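Local coordinates for versicolorin reductase (Brucella melitensis, PDB 4NIM), which probably catalyses NAD(P)(H)-dependent reduction or oxidation of a carbonyl or alcohol substrate in the manner of short-chain dehydrogenases/reductases, at residues L103-T108 with P114-R119; E75-C80 with N124-F129. All coordinates share one frame; numbering follows the deposited sequence.

Contact 1: L103-T108 with P114-R119; sequences LTDRGT and PELFDR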
ATOM      1  N   LEU A 103       0.620   8.043  -5.820  1.00 22.44           N
ATOM      2  CA  LEU A 103       0.836   8.941  -6.904  1.00 23.47           C
ATOM      3  C   LEU A 103       2.305   9.289  -6.914  1.00 22.61           C
ATOM      4  O   LEU A 103       2.924   9.439  -5.867  1.00 21.10           O
ATOM      5  CB  LEU A 103       0.104  10.258  -6.675  1.00 24.17           C
ATOM      6  CG  LEU A 103      -1.336  10.457  -7.008  1.00 26.99           C
ATOM      7  CD1 LEU A 103      -1.666  11.947  -6.756  1.00 26.41           C
ATOM      8  CD2 LEU A 103      -1.613  10.049  -8.453  1.00 27.86           C
ATOM      9  N   THR A 104       2.839   9.513  -8.105  1.00 23.15           N
ATOM     10  CA  THR A 104       4.230   9.878  -8.242  1.00 23.45           C
ATOM     11  C   THR A 104       4.450  11.219  -9.003  1.00 23.45           C
ATOM     12  O   THR A 104       5.495  11.413  -9.616  1.00 21.85           O
ATOM     13  CB  THR A 104       4.975   8.767  -8.998  1.00 24.59           C
ATOM     14  OG1 THR A 104       4.387   8.666 -10.290  1.00 26.21           O
ATOM     15  CG2 THR A 104       4.868   7.429  -8.273  1.00 24.77           C
ATOM     16  N   ASP A 105       3.483  12.129  -8.937  1.00 23.64           N
ATOM     17  CA  ASP A 105       3.639  13.480  -9.487  1.00 25.33           C
ATOM     18  C   ASP A 105       4.952  14.129  -9.029  1.00 22.88           C
ATOM     19  O   ASP A 105       5.321  14.052  -7.859  1.00 20.26           O
ATOM     20  CB  ASP A 105       2.497  14.423  -9.054  1.00 27.25           C
ATOM     21  CG  ASP A 105       1.146  14.014  -9.615  1.00 33.60           C
ATOM     22  OD1 ASP A 105       0.896  12.797  -9.689  1.00 36.19           O
ATOM     23  OD2 ASP A 105       0.352  14.909 -10.003  1.00 38.63           O
ATOM     24  N   ARG A 106       5.593  14.796  -9.986  1.00 21.20           N
ATOM     25  CA  ARG A 106       6.894  15.413  -9.823  1.00 21.10           C
ATOM     26  C   ARG A 106       6.822  16.902  -9.555  1.00 20.22           C
ATOM     27  O   ARG A 106       5.876  17.561  -9.950  1.00 20.12           O
ATOM     28  CB  ARG A 106       7.715  15.182 -11.110  1.00 22.59           C
ATOM     29  CG  ARG A 106       8.045  13.702 -11.304  1.00 25.10           C
ATOM     30  CD  ARG A 106       8.426  13.329 -12.721  1.00 27.65           C
ATOM     31  NE  ARG A 106       7.242  13.603 -13.538  1.00 32.63           N
ATOM     32  CZ  ARG A 106       7.169  14.416 -14.600  1.00 33.31           C
ATOM     33  NH1 ARG A 106       8.254  15.008 -15.097  1.00 35.35           N
ATOM     34  NH2 ARG A 106       5.982  14.614 -15.178  1.00 34.11           N
ATOM     35  N   GLY A 107       7.881  17.431  -8.966  1.00 19.37           N
ATOM     36  CA  GLY A 107       8.017  18.836  -8.744  1.00 19.24           C
ATOM     37  C   GLY A 107       9.173  19.108  -7.826  1.00 19.09           C
ATOM     38  O   GLY A 107       9.457  18.318  -6.893  1.00 17.90           O
ATOM     39  N   THR A 108       9.833  20.239  -8.040  1.00 19.55           N
ATOM     40  CA  THR A 108      10.878  20.679  -7.125  1.00 19.35           C
ATOM     41  C   THR A 108      10.301  21.566  -6.014  1.00 19.55           C
ATOM     42  O   THR A 108       9.121  22.019  -6.079  1.00 18.85           O
ATOM     43  CB  THR A 108      11.956  21.519  -7.832  1.00 20.22           C
ATOM     44  OG1 THR A 108      11.397  22.768  -8.243  1.00 20.27           O
ATOM     45  CG2 THR A 108      12.521  20.804  -9.044  1.00 20.57           C
ATOM     46  N   PRO A 114       0.484  24.180  -4.929  1.00 19.74           N
ATOM     47  CA  PRO A 114      -0.281  23.606  -3.781  1.00 19.97           C
ATOM     48  C   PRO A 114      -1.212  22.456  -4.166  1.00 19.73           C
ATOM     49  O   PRO A 114      -1.397  21.537  -3.370  1.00 18.82           O
ATOM     50  CB  PRO A 114      -1.125  24.785  -3.284  1.00 20.91           C
ATOM     51  CG  PRO A 114      -0.439  26.037  -3.819  1.00 21.20           C
ATOM     52  CD  PRO A 114       0.359  25.651  -5.023  1.00 20.69           C
ATOM     53  N   GLU A 115      -1.794  22.507  -5.360  1.00 20.47           N
ATOM     54  CA  GLU A 115      -2.687  21.449  -5.823  1.00 21.09           C
ATOM     55  C   GLU A 115      -1.936  20.113  -5.951  1.00 20.39           C
ATOM     56  O   GLU A 115      -2.453  19.075  -5.570  1.00 20.53           O
ATOM     57  CB  GLU A 115      -3.322  21.834  -7.166  1.00 22.83           C
ATOM     58  CG  GLU A 115      -4.375  22.921  -7.054  1.00 24.23           C
ATOM     59  CD  GLU A 115      -3.831  24.332  -7.174  1.00 25.95           C
ATOM     60  OE1 GLU A 115      -2.602  24.520  -7.162  1.00 24.58           O
ATOM     61  OE2 GLU A 115      -4.656  25.259  -7.349  1.00 29.07           O
ATOM     62  N   LEU A 116      -0.741  20.161  -6.526  1.00 20.12           N
ATOM     63  CA  LEU A 116       0.101  18.987  -6.675  1.00 20.05           C
ATOM     64  C   LEU A 116       0.554  18.459  -5.309  1.00 18.55           C
ATOM     65  O   LEU A 116       0.461  17.275  -5.057  1.00 17.37           O
ATOM     66  CB  LEU A 116       1.294  19.291  -7.568  1.00 21.31           C
ATOM     67  CG  LEU A 116       2.126  18.074  -7.956  1.00 22.89           C
ATOM     68  CD1 LEU A 116       2.537  18.126  -9.427  1.00 25.04           C
ATOM     69  CD2 LEU A 116       3.374  18.042  -7.134  1.00 23.31           C
ATOM     70  N   PHE A 117       1.034  19.347  -4.445  1.00 16.92           N
ATOM     71  CA  PHE A 117       1.364  18.994  -3.057  1.00 16.64           C
ATOM     72  C   PHE A 117       0.199  18.293  -2.355  1.00 16.63           C
ATOM     73  O   PHE A 117       0.382  17.242  -1.723  1.00 18.29           O
ATOM     74  CB  PHE A 117       1.749  20.267  -2.251  1.00 16.36           C
ATOM     75  CG  PHE A 117       2.063  20.001  -0.785  1.00 15.76           C
ATOM     76  CD1 PHE A 117       1.033  19.894   0.156  1.00 15.61           C
ATOM     77  CD2 PHE A 117       3.349  19.847  -0.356  1.00 15.54           C
ATOM     78  CE1 PHE A 117       1.283  19.601   1.490  1.00 15.46           C
ATOM     79  CE2 PHE A 117       3.626  19.563   0.991  1.00 15.27           C
ATOM     80  CZ  PHE A 117       2.602  19.455   1.926  1.00 14.98           C
ATOM     81  N   ASP A 118      -0.997  18.844  -2.486  1.00 16.99           N
ATOM     82  CA  ASP A 118      -2.170  18.324  -1.797  1.00 17.56           C
ATOM     83  C   ASP A 118      -2.588  16.942  -2.367  1.00 17.89           C
ATOM     84  O   ASP A 118      -2.989  16.069  -1.607  1.00 17.16           O
ATOM     85  CB  ASP A 118      -3.356  19.294  -1.944  1.00 19.05           C
ATOM     86  CG  ASP A 118      -3.226  20.514  -1.049  1.00 19.91           C
ATOM     87  OD1 ASP A 118      -2.359  20.512  -0.154  1.00 19.98           O
ATOM     88  OD2 ASP A 118      -4.018  21.460  -1.252  1.00 21.76           O
ATOM     89  N   ARG A 119      -2.507  16.761  -3.686  1.00 18.78           N
ATOM     90  CA  ARG A 119      -2.861  15.436  -4.306  1.00 19.56           C
ATOM     91  C   ARG A 119      -1.902  14.342  -3.785  1.00 18.92           C
ATOM     92  O   ARG A 119      -2.295  13.216  -3.503  1.00 19.49           O
ATOM     93  CB  ARG A 119      -2.645  15.442  -5.843  1.00 22.44           C
ATOM     94  CG  ARG A 119      -3.675  16.088  -6.679  1.00 26.59           C
ATOM     95  CD  ARG A 119      -3.607  15.576  -8.132  1.00 27.11           C
ATOM     96  NE  ARG A 119      -2.414  15.942  -8.908  1.00 27.04           N
ATOM     97  CZ  ARG A 119      -2.152  17.174  -9.354  1.00 26.62           C
ATOM     98  NH1 ARG A 119      -2.935  18.201  -9.028  1.00 26.78           N
ATOM     99  NH2 ARG A 119      -1.067  17.390 -10.065  1.00 26.37           N
TER

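Contact 2: E75-C80 with N124-F129; sequences ENVEDC and NTRAPF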
ATOM      1  N   GLU A  75      -8.447  10.543  -3.351  1.00 21.86           N
ATOM      2  CA  GLU A  75      -8.336  11.928  -2.760  1.00 23.22           C
ATOM      3  C   GLU A  75      -9.551  12.254  -1.933  1.00 22.95           C
ATOM      4  O   GLU A  75      -9.538  13.167  -1.116  1.00 22.39           O
ATOM      5  CB  GLU A  75      -8.186  12.978  -3.842  1.00 24.55           C
ATOM      6  CG  GLU A  75      -6.909  12.805  -4.635  1.00 26.04           C
ATOM      7  CD  GLU A  75      -6.777  13.825  -5.757  1.00 29.92           C
ATOM      8  OE1 GLU A  75      -7.154  15.019  -5.558  1.00 31.15           O
ATOM      9  OE2 GLU A  75      -6.289  13.421  -6.834  1.00 32.26           O
ATOM     10  N   ASN A  76     -10.625  11.519  -2.172  1.00 23.76           N
ATOM     11  CA  ASN A  76     -11.861  11.735  -1.447  1.00 24.92           C
ATOM     12  C   ASN A  76     -11.933  10.756  -0.265  1.00 23.84           C
ATOM     13  O   ASN A  76     -12.069   9.528  -0.453  1.00 22.11           O
ATOM     14  CB  ASN A  76     -13.052  11.585  -2.398  1.00 28.55           C
ATOM     15  CG  ASN A  76     -14.409  11.785  -1.723  1.00 32.40           C
ATOM     16  OD1 ASN A  76     -14.569  11.627  -0.521  1.00 36.56           O
ATOM     17  ND2 ASN A  76     -15.415  12.086  -2.530  1.00 35.08           N
ATOM     18  N   VAL A  77     -11.885  11.305   0.942  1.00 22.71           N
ATOM     19  CA  VAL A  77     -11.880  10.481   2.150  1.00 23.00           C
ATOM     20  C   VAL A  77     -13.133   9.566   2.263  1.00 23.40           C
ATOM     21  O   VAL A  77     -13.054   8.452   2.756  1.00 21.80           O
ATOM     22  CB  VAL A  77     -11.659  11.336   3.410  1.00 23.58           C
ATOM     23  CG1 VAL A  77     -11.766  10.507   4.692  1.00 23.41           C
ATOM     24  CG2 VAL A  77     -10.265  11.964   3.366  1.00 24.49           C
ATOM     25  N   GLU A  78     -14.280  10.016   1.765  1.00 25.08           N
ATOM     26  CA  GLU A  78     -15.498   9.190   1.814  1.00 26.84           C
ATOM     27  C   GLU A  78     -15.372   7.944   0.916  1.00 24.90           C
ATOM     28  O   GLU A  78     -15.935   6.897   1.220  1.00 24.88           O
ATOM     29  CB  GLU A  78     -16.739  10.048   1.424  1.00 31.28           C
ATOM     30  CG  GLU A  78     -18.004   9.668   2.185  1.00 37.91           C
ATOM     31  CD  GLU A  78     -19.244  10.461   1.733  1.00 44.79           C
ATOM     32  OE1 GLU A  78     -19.115  11.668   1.359  1.00 49.67           O
ATOM     33  OE2 GLU A  78     -20.352   9.872   1.728  1.00 49.52           O
ATOM     34  N   ASP A  79     -14.646   8.078  -0.200  1.00 23.79           N
ATOM     35  CA  ASP A  79     -14.337   6.960  -1.085  1.00 23.94           C
ATOM     36  C   ASP A  79     -13.427   5.962  -0.355  1.00 22.63           C
ATOM     37  O   ASP A  79     -13.633   4.732  -0.413  1.00 22.75           O
ATOM     38  CB  ASP A  79     -13.680   7.431  -2.381  1.00 24.25           C
ATOM     39  CG  ASP A  79     -14.660   7.972  -3.386  1.00 25.94           C
ATOM     40  OD1 ASP A  79     -15.889   8.036  -3.106  1.00 27.74           O
ATOM     41  OD2 ASP A  79     -14.210   8.281  -4.510  1.00 26.92           O
ATOM     42  N   CYS A  80     -12.465   6.483   0.376  1.00 21.04           N
ATOM     43  CA  CYS A  80     -11.599   5.657   1.207  1.00 20.79           C
ATOM     44  C   CYS A  80     -12.413   4.838   2.187  1.00 21.31           C
ATOM     45  O   CYS A  80     -12.243   3.605   2.296  1.00 21.22           O
ATOM     46  CB  CYS A  80     -10.568   6.516   1.970  1.00 20.63           C
ATOM     47  SG  CYS A  80      -9.386   7.286   0.827  1.00 21.35           S
ATOM     48  N   ASN A 124      -1.057   9.588  -0.968  1.00 17.25           N
ATOM     49  CA  ASN A 124       0.077   8.817  -0.421  1.00 16.86           C
ATOM     50  C   ASN A 124       0.072   8.711   1.121  1.00 17.23           C
ATOM     51  O   ASN A 124       0.721   7.804   1.672  1.00 17.84           O
ATOM     52  CB  ASN A 124       1.402   9.350  -0.889  1.00 16.84           C
ATOM     53  CG  ASN A 124       1.585   9.225  -2.375  1.00 17.35           C
ATOM     54  OD1 ASN A 124       0.923   8.414  -3.030  1.00 18.76           O
ATOM     55  ND2 ASN A 124       2.524   9.945  -2.897  1.00 17.13           N
ATOM     56  N   THR A 125      -0.679   9.586   1.788  1.00 16.97           N
ATOM     57  CA  THR A 125      -0.616   9.705   3.234  1.00 15.89           C
ATOM     58  C   THR A 125      -1.997   9.704   3.842  1.00 16.04           C
ATOM     59  O   THR A 125      -2.254   8.940   4.773  1.00 16.17           O
ATOM     60  CB  THR A 125       0.159  11.015   3.676  1.00 15.99           C
ATOM     61  OG1 THR A 125       1.390  11.169   2.920  1.00 16.83           O
ATOM     62  CG2 THR A 125       0.481  10.912   5.108  1.00 15.57           C
ATOM     63  N   ARG A 126      -2.883  10.595   3.381  1.00 16.26           N
ATOM     64  CA  ARG A 126      -4.231  10.702   3.957  1.00 16.37           C
ATOM     65  C   ARG A 126      -5.094   9.436   3.645  1.00 16.01           C
ATOM     66  O   ARG A 126      -5.828   8.926   4.512  1.00 15.71           O
ATOM     67  CB  ARG A 126      -4.932  11.956   3.434  1.00 17.78           C
ATOM     68  CG  ARG A 126      -6.207  12.281   4.189  1.00 19.31           C
ATOM     69  CD  ARG A 126      -6.761  13.629   3.800  1.00 21.62           C
ATOM     70  NE  ARG A 126      -7.339  13.632   2.477  1.00 24.35           N
ATOM     71  CZ  ARG A 126      -7.636  14.729   1.790  1.00 28.23           C
ATOM     72  NH1 ARG A 126      -7.387  15.927   2.305  1.00 30.34           N
ATOM     73  NH2 ARG A 126      -8.145  14.645   0.574  1.00 28.12           N
ATOM     74  N   ALA A 127      -5.029   8.971   2.416  1.00 15.62           N
ATOM     75  CA  ALA A 127      -5.802   7.767   2.052  1.00 16.21           C
ATOM     76  C   ALA A 127      -5.378   6.584   2.926  1.00 15.95           C
ATOM     77  O   ALA A 127      -6.239   6.001   3.588  1.00 17.48           O
ATOM     78  CB  ALA A 127      -5.754   7.489   0.578  1.00 17.24           C
ATOM     79  N   PRO A 128      -4.072   6.284   3.035  1.00 14.98           N
ATOM     80  CA  PRO A 128      -3.718   5.253   4.022  1.00 14.71           C
ATOM     81  C   PRO A 128      -4.216   5.524   5.416  1.00 14.59           C
ATOM     82  O   PRO A 128      -4.679   4.604   6.080  1.00 14.72           O
ATOM     83  CB  PRO A 128      -2.203   5.218   3.941  1.00 14.40           C
ATOM     84  CG  PRO A 128      -1.935   5.524   2.473  1.00 14.58           C
ATOM     85  CD  PRO A 128      -2.950   6.549   2.112  1.00 14.71           C
ATOM     86  N   PHE A 129      -4.058   6.762   5.916  1.00 14.31           N
ATOM     87  CA  PHE A 129      -4.568   7.050   7.227  1.00 14.69           C
ATOM     88  C   PHE A 129      -6.034   6.610   7.438  1.00 15.15           C
ATOM     89  O   PHE A 129      -6.350   5.915   8.418  1.00 15.54           O
ATOM     90  CB  PHE A 129      -4.320   8.553   7.566  1.00 14.86           C
ATOM     91  CG  PHE A 129      -4.633   8.930   8.982  1.00 15.35           C
ATOM     92  CD1 PHE A 129      -5.953   9.119   9.419  1.00 16.15           C
ATOM     93  CD2 PHE A 129      -3.595   9.164   9.873  1.00 14.94           C
ATOM     94  CE1 PHE A 129      -6.217   9.468  10.744  1.00 16.25           C
ATOM     95  CE2 PHE A 129      -3.846   9.489  11.176  1.00 15.08           C
ATOM     96  CZ  PHE A 129      -5.145   9.675  11.627  1.00 15.77           C
TER

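Contact 1: L103-T108 with P114-R119
Arg119 reaches from the first turns of helix 114-142 to the loop 103-108 and touches it at both ends of its side chain. Its CB packs against Leu103, whose CD1 lies 3.7 Å from Arg119 CB and 3.5 Å from Arg119 O, the two side chains crossing at about a right angle. Beyond CB the chain turns back toward the start of the helix: CG stands anti to the carbonyl carbon (chi1 -79°) and a bend at chi3 carries the guanidinium back beside Leu116, whose CA lies 3.7 Å above one face of the group, offset toward its rim. At the tip, NE and NH2 grip Asp105 side-on, both on one oxygen. The NH2 bond to Asp105 OD2 is 2.9 Å long and runs nearly in line with the C-O bond, whereas NE, at 3.1 Å from Asp105 OD2, comes from above the carboxylate plane. The oxygen sits in the guanidinium plane, yet with both nitrogens on OD2 and the planes 56° apart, the salt bridge is neither two-oxygen nor coplanar. Leu116 packs alongside, its CD1 being 3.7 Å from Asp105 CB and 3.4 Å from Arg106 O. This surface contact ties the loop that follows strand 96-99 to the start of the next helix, within the beta-alpha connection of a Rossmann fold.

Contact 2: E75-C80 with N124-F129
Arg126 on helix 114-142 extends across to the turn that leads into helix 77-91 and donates from NH2 to the backbone carbonyl of Glu75. The NH2 to Glu75 O distance is short, 2.6 Å, but the bond is bent, with an N-H...O angle of 132°; the carbonyl oxygen lies near the guanidinium plane, at its edge. On the way there the arginine crosses Val77 at about a right angle. Val77 CG2 comes within 3.5 Å of Arg126 NE and 3.9 Å of Arg126 CD, approaching the guanidinium obliquely. Further along, where the backbones come closest, Cys80 SG rests on Ala127 CB at 3.6 Å, a small apolar contact between two buried residues.

The torsions of Arg126 account for its reach: CG is anti to the backbone N (chi1 -168°), chi2 is also extended, and a bend at chi3 then turns the guanidinium toward Glu75. On the other side, the carbonyl belongs to the residue just before the N-cap. Asn76 OD1 accepts from Glu78 N at 2.8 Å, a capping bond that ties down the turn next to the Glu75 carbonyl. Asp79 adds a second tie, bonding to Asp73 N and forming a salt bridge with Arg82. Leu74 touches both Cys80 and Ala127, and Phe130 packs against Val77.

Chemically, the polar link from helix 114-142 to the turn before helix 77-91 joins a charged donor to a neutral backbone acceptor. The carboxylate of Glu75 stays apart, its OE1 6.2 Å from Arg126 NH2, so no ion pair forms here; any attraction between the charges is probably a weak, longer-range addition to the one hydrogen bond.

Overall arrangement
Both contacts draw on helix 114-142: contact 1 uses its first turns and contact 2 a later part, with the contact centres about 15 Å apart. Contact 1 is peripheral, about 18 Å from the centre of the chain to its own centre, whereas contact 2 lies about 12 Å away and is partly buried. Two direct touches join them. Asn124 OD1 lies 2.8 Å from Leu103 N, a probable hydrogen bond, and Arg119 CD packs 3.7 Å from Glu75 OE2. Asn124 also touches Tyr166 and Lys170. Their Tyr-x-x-x-Lys spacing, and the position of Asn124 against them, suggest the Asn, Tyr and Lys of the SDR catalytic tetrad, which would place the Leu103-Asn124 touch, but not the Arg119-Glu75 one, beside the probable active site.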